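Local structure of haloalkane dehalogenase (Mycobacterium rhodesiae, 4MJ3) at residues F174-G182 and I193-P201. The protein is a haloalkane dehalogenase that hydrolyses carbon-halogen bonds, converting haloalkanes to the corresponding alcohols and releasing halide ions. Numbering follows the deposited sequence.
Sequences FPAGQIVNG and IAAYDAPFP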
loop_
_atom_site.group_PDB
_atom_site.type_symbol
_atom_site.label_atom_id
_atom_site.label_comp_id
_atom_site.label_asym_id
_atom_site.label_seq_id
_atom_site.Cartn_x
_atom_site.Cartn_y
_atom_site.Cartn_z
ATOM N N PHE A 174 -11.588 4.995 16.267
ATOM C CA PHE A 174 -10.450 4.613 15.442
ATOM C C PHE A 174 -9.783 5.865 14.901
ATOM O O PHE A 174 -10.391 6.559 14.075
ATOM C CB PHE A 174 -10.946 3.736 14.302
ATOM C CG PHE A 174 -9.856 3.085 13.497
ATOM C CD1 PHE A 174 -9.265 3.755 12.439
ATOM C CD2 PHE A 174 -9.451 1.790 13.771
ATOM C CE1 PHE A 174 -8.274 3.148 11.674
ATOM C CE2 PHE A 174 -8.484 1.168 12.999
ATOM C CZ PHE A 174 -7.894 1.841 11.947
ATOM N N PRO A 175 -8.561 6.209 15.383
ATOM C CA PRO A 175 -7.936 7.499 15.020
ATOM C C PRO A 175 -6.841 7.282 13.979
ATOM O O PRO A 175 -5.695 6.966 14.326
ATOM C CB PRO A 175 -7.344 7.960 16.358
ATOM C CG PRO A 175 -6.986 6.670 17.057
ATOM C CD PRO A 175 -7.743 5.541 16.410
ATOM N N ALA A 176 -7.217 7.347 12.705
ATOM C CA ALA A 176 -6.285 6.915 11.649
ATOM C C ALA A 176 -4.969 7.700 11.706
ATOM O O ALA A 176 -3.888 7.130 11.594
ATOM C CB ALA A 176 -6.935 7.037 10.273
ATOM N N GLY A 177 -5.056 9.004 11.881
ATOM C CA GLY A 177 -3.873 9.849 11.932
ATOM C C GLY A 177 -2.954 9.522 13.099
ATOM O O GLY A 177 -1.740 9.398 12.936
ATOM N N GLN A 178 -3.531 9.330 14.277
ATOM C CA GLN A 178 -2.713 8.938 15.416
ATOM C C GLN A 178 -2.133 7.531 15.269
ATOM O O GLN A 178 -1.070 7.234 15.837
ATOM C CB GLN A 178 -3.457 9.102 16.739
ATOM C CG GLN A 178 -3.539 10.544 17.217
ATOM C CD GLN A 178 -2.196 11.135 17.648
ATOM O OE1 GLN A 178 -1.192 10.425 17.788
ATOM N NE2 GLN A 178 -2.172 12.456 17.864
ATOM N N ILE A 179 -2.811 6.653 14.516
ATOM C CA ILE A 179 -2.245 5.330 14.225
ATOM C C ILE A 179 -1.008 5.483 13.369
ATOM O O ILE A 179 0.009 4.821 13.607
ATOM C CB ILE A 179 -3.292 4.389 13.580
ATOM C CG1 ILE A 179 -4.314 3.964 14.622
ATOM C CG2 ILE A 179 -2.636 3.167 12.918
ATOM C CD1 ILE A 179 -5.606 3.418 14.028
ATOM N N VAL A 180 -1.068 6.341 12.348
ATOM C CA VAL A 180 0.102 6.565 11.503
ATOM C C VAL A 180 1.229 7.178 12.325
ATOM O O VAL A 180 2.378 6.746 12.235
ATOM C CB VAL A 180 -0.221 7.449 10.270
ATOM C CG1 VAL A 180 1.026 7.692 9.428
ATOM C CG2 VAL A 180 -1.281 6.780 9.399
ATOM N N ASN A 181 0.909 8.163 13.160
ATOM C CA ASN A 181 1.895 8.702 14.099
ATOM C C ASN A 181 2.503 7.630 15.001
ATOM O O ASN A 181 3.719 7.616 15.258
ATOM C CB ASN A 181 1.283 9.805 14.955
ATOM C CG ASN A 181 2.307 10.516 15.815
ATOM O OD1 ASN A 181 3.363 10.930 15.336
ATOM N ND2 ASN A 181 2.015 10.634 17.094
ATOM N N GLY A 182 1.659 6.705 15.442
ATOM C CA GLY A 182 2.079 5.591 16.275
ATOM C C GLY A 182 3.147 4.742 15.631
ATOM O O GLY A 182 4.026 4.231 16.325
ATOM N N ILE A 193 -1.781 14.711 10.899
ATOM C CA ILE A 193 -2.765 13.849 11.552
ATOM C C ILE A 193 -4.145 14.098 10.952
ATOM O O ILE A 193 -4.874 13.150 10.623
ATOM C CB ILE A 193 -2.757 14.045 13.087
ATOM C CG1 ILE A 193 -1.391 13.526 13.606
ATOM C CG2 ILE A 193 -3.970 13.370 13.745
ATOM C CD1 ILE A 193 -1.137 13.593 15.100
ATOM N N ALA A 194 -4.490 15.362 10.781
ATOM C CA ALA A 194 -5.784 15.749 10.209
ATOM C C ALA A 194 -5.948 15.244 8.775
ATOM O O ALA A 194 -7.052 14.899 8.355
ATOM C CB ALA A 194 -5.949 17.254 10.253
ATOM N N ALA A 195 -4.850 15.219 8.020
ATOM C CA ALA A 195 -4.894 14.731 6.627
ATOM C C ALA A 195 -5.224 13.255 6.581
ATOM O O ALA A 195 -5.905 12.789 5.665
ATOM C CB ALA A 195 -3.583 15.020 5.913
ATOM N N TYR A 196 -4.755 12.498 7.571
ATOM C CA TYR A 196 -5.071 11.087 7.654
ATOM C C TYR A 196 -6.467 10.821 8.201
ATOM O O TYR A 196 -7.041 9.756 7.940
ATOM C CB TYR A 196 -4.021 10.340 8.471
ATOM C CG TYR A 196 -2.726 10.136 7.724
ATOM C CD1 TYR A 196 -2.698 9.405 6.546
ATOM C CD2 TYR A 196 -1.538 10.713 8.167
ATOM C CE1 TYR A 196 -1.524 9.230 5.848
ATOM C CE2 TYR A 196 -0.353 10.546 7.467
ATOM C CZ TYR A 196 -0.362 9.797 6.312
ATOM O OH TYR A 196 0.813 9.616 5.619
ATOM N N ASP A 197 -7.006 11.764 8.962
ATOM C CA ASP A 197 -8.388 11.674 9.436
ATOM C C ASP A 197 -9.396 12.182 8.411
ATOM O O ASP A 197 -10.582 11.859 8.495
ATOM C CB ASP A 197 -8.555 12.432 10.755
ATOM C CG ASP A 197 -7.805 11.771 11.904
ATOM O OD1 ASP A 197 -7.525 10.569 11.825
ATOM O OD2 ASP A 197 -7.479 12.473 12.877
ATOM N N ALA A 198 -8.933 12.937 7.429
ATOM C CA ALA A 198 -9.819 13.571 6.437
ATOM C C ALA A 198 -10.770 12.578 5.744
ATOM O O ALA A 198 -11.946 12.884 5.588
ATOM C CB ALA A 198 -9.005 14.355 5.413
ATOM N N PRO A 199 -10.282 11.372 5.370
ATOM C CA PRO A 199 -11.206 10.418 4.747
ATOM C C PRO A 199 -12.374 9.944 5.609
ATOM O O PRO A 199 -13.333 9.379 5.070
ATOM C CB PRO A 199 -10.296 9.221 4.429
ATOM C CG PRO A 199 -8.932 9.811 4.316
ATOM C CD PRO A 199 -8.904 10.833 5.418
ATOM N N PHE A 200 -12.286 10.126 6.922
ATOM C CA PHE A 200 -13.179 9.443 7.870
ATOM C C PHE A 200 -13.931 10.436 8.802
ATOM O O PHE A 200 -13.594 10.570 9.978
ATOM C CB PHE A 200 -12.352 8.477 8.730
ATOM C CG PHE A 200 -11.548 7.480 7.939
ATOM C CD1 PHE A 200 -12.162 6.625 7.022
ATOM C CD2 PHE A 200 -10.174 7.414 8.092
ATOM C CE1 PHE A 200 -11.424 5.738 6.274
ATOM C CE2 PHE A 200 -9.426 6.505 7.359
ATOM C CZ PHE A 200 -10.053 5.649 6.464
ATOM N N PRO A 201 -14.930 11.156 8.268
ATOM C CA PRO A 201 -15.679 12.109 9.105
ATOM C C PRO A 201 -16.278 11.472 10.351
ATOM O O PRO A 201 -16.408 12.137 11.377
ATOM C CB PRO A 201 -16.795 12.612 8.178
ATOM C CG PRO A 201 -16.308 12.360 6.797
ATOM C CD PRO A 201 -15.305 11.246 6.851
HETATM O O HOH W 1 -9.634 8.652 11.599
HETATM O O HOH W 2 -6.249 10.393 14.594
#
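Two short helices pack together in the helical cap region that alpha/beta hydrolases of the haloalkane dehalogenase family insert after the strand 140-145. Helix 176-182 meets the segment 193-197 at 127° between N-to-C directions, with a closest axis approach of 7.6 Å. The backbones come closest at G177, whose CA lies 4.2 Å from the CA of I193. The bare G177 CA rests 3.5 Å from Y196 CB.

The carboxylate of D197 sits at the first turn of helix 176-182, where it bonds directly to one backbone NH and reaches two more through water. D197 OD1 accepts a bond from G177 N at 2.9 Å, with a nearly straight N-H...O angle of 165°. The donor comes from above the carboxylate plane. Two waters widen the grip. One links OD1 to A176 N, and the other links OD2 to Q178 N. The negative charge would suit this helix N-terminus.

Beyond this polar side, V180 lies over one face of the Y196 ring. Its CG2 makes a CH-pi contact, 9° off the ring normal. CG1, anti to the backbone N (chi1 179°), lies on the same face, nearest Y196 CE2 at 3.7 Å. The ring's hydroxyl bonds to E284, outside the two helices. A176 CB touches both Y196 O and the F200 ring, 3.9 Å from F200 CE2. At the more exposed side, the bent Q178 chain crosses the tip of I193, with Q178 NE2 3.2 Å from I193 CD1.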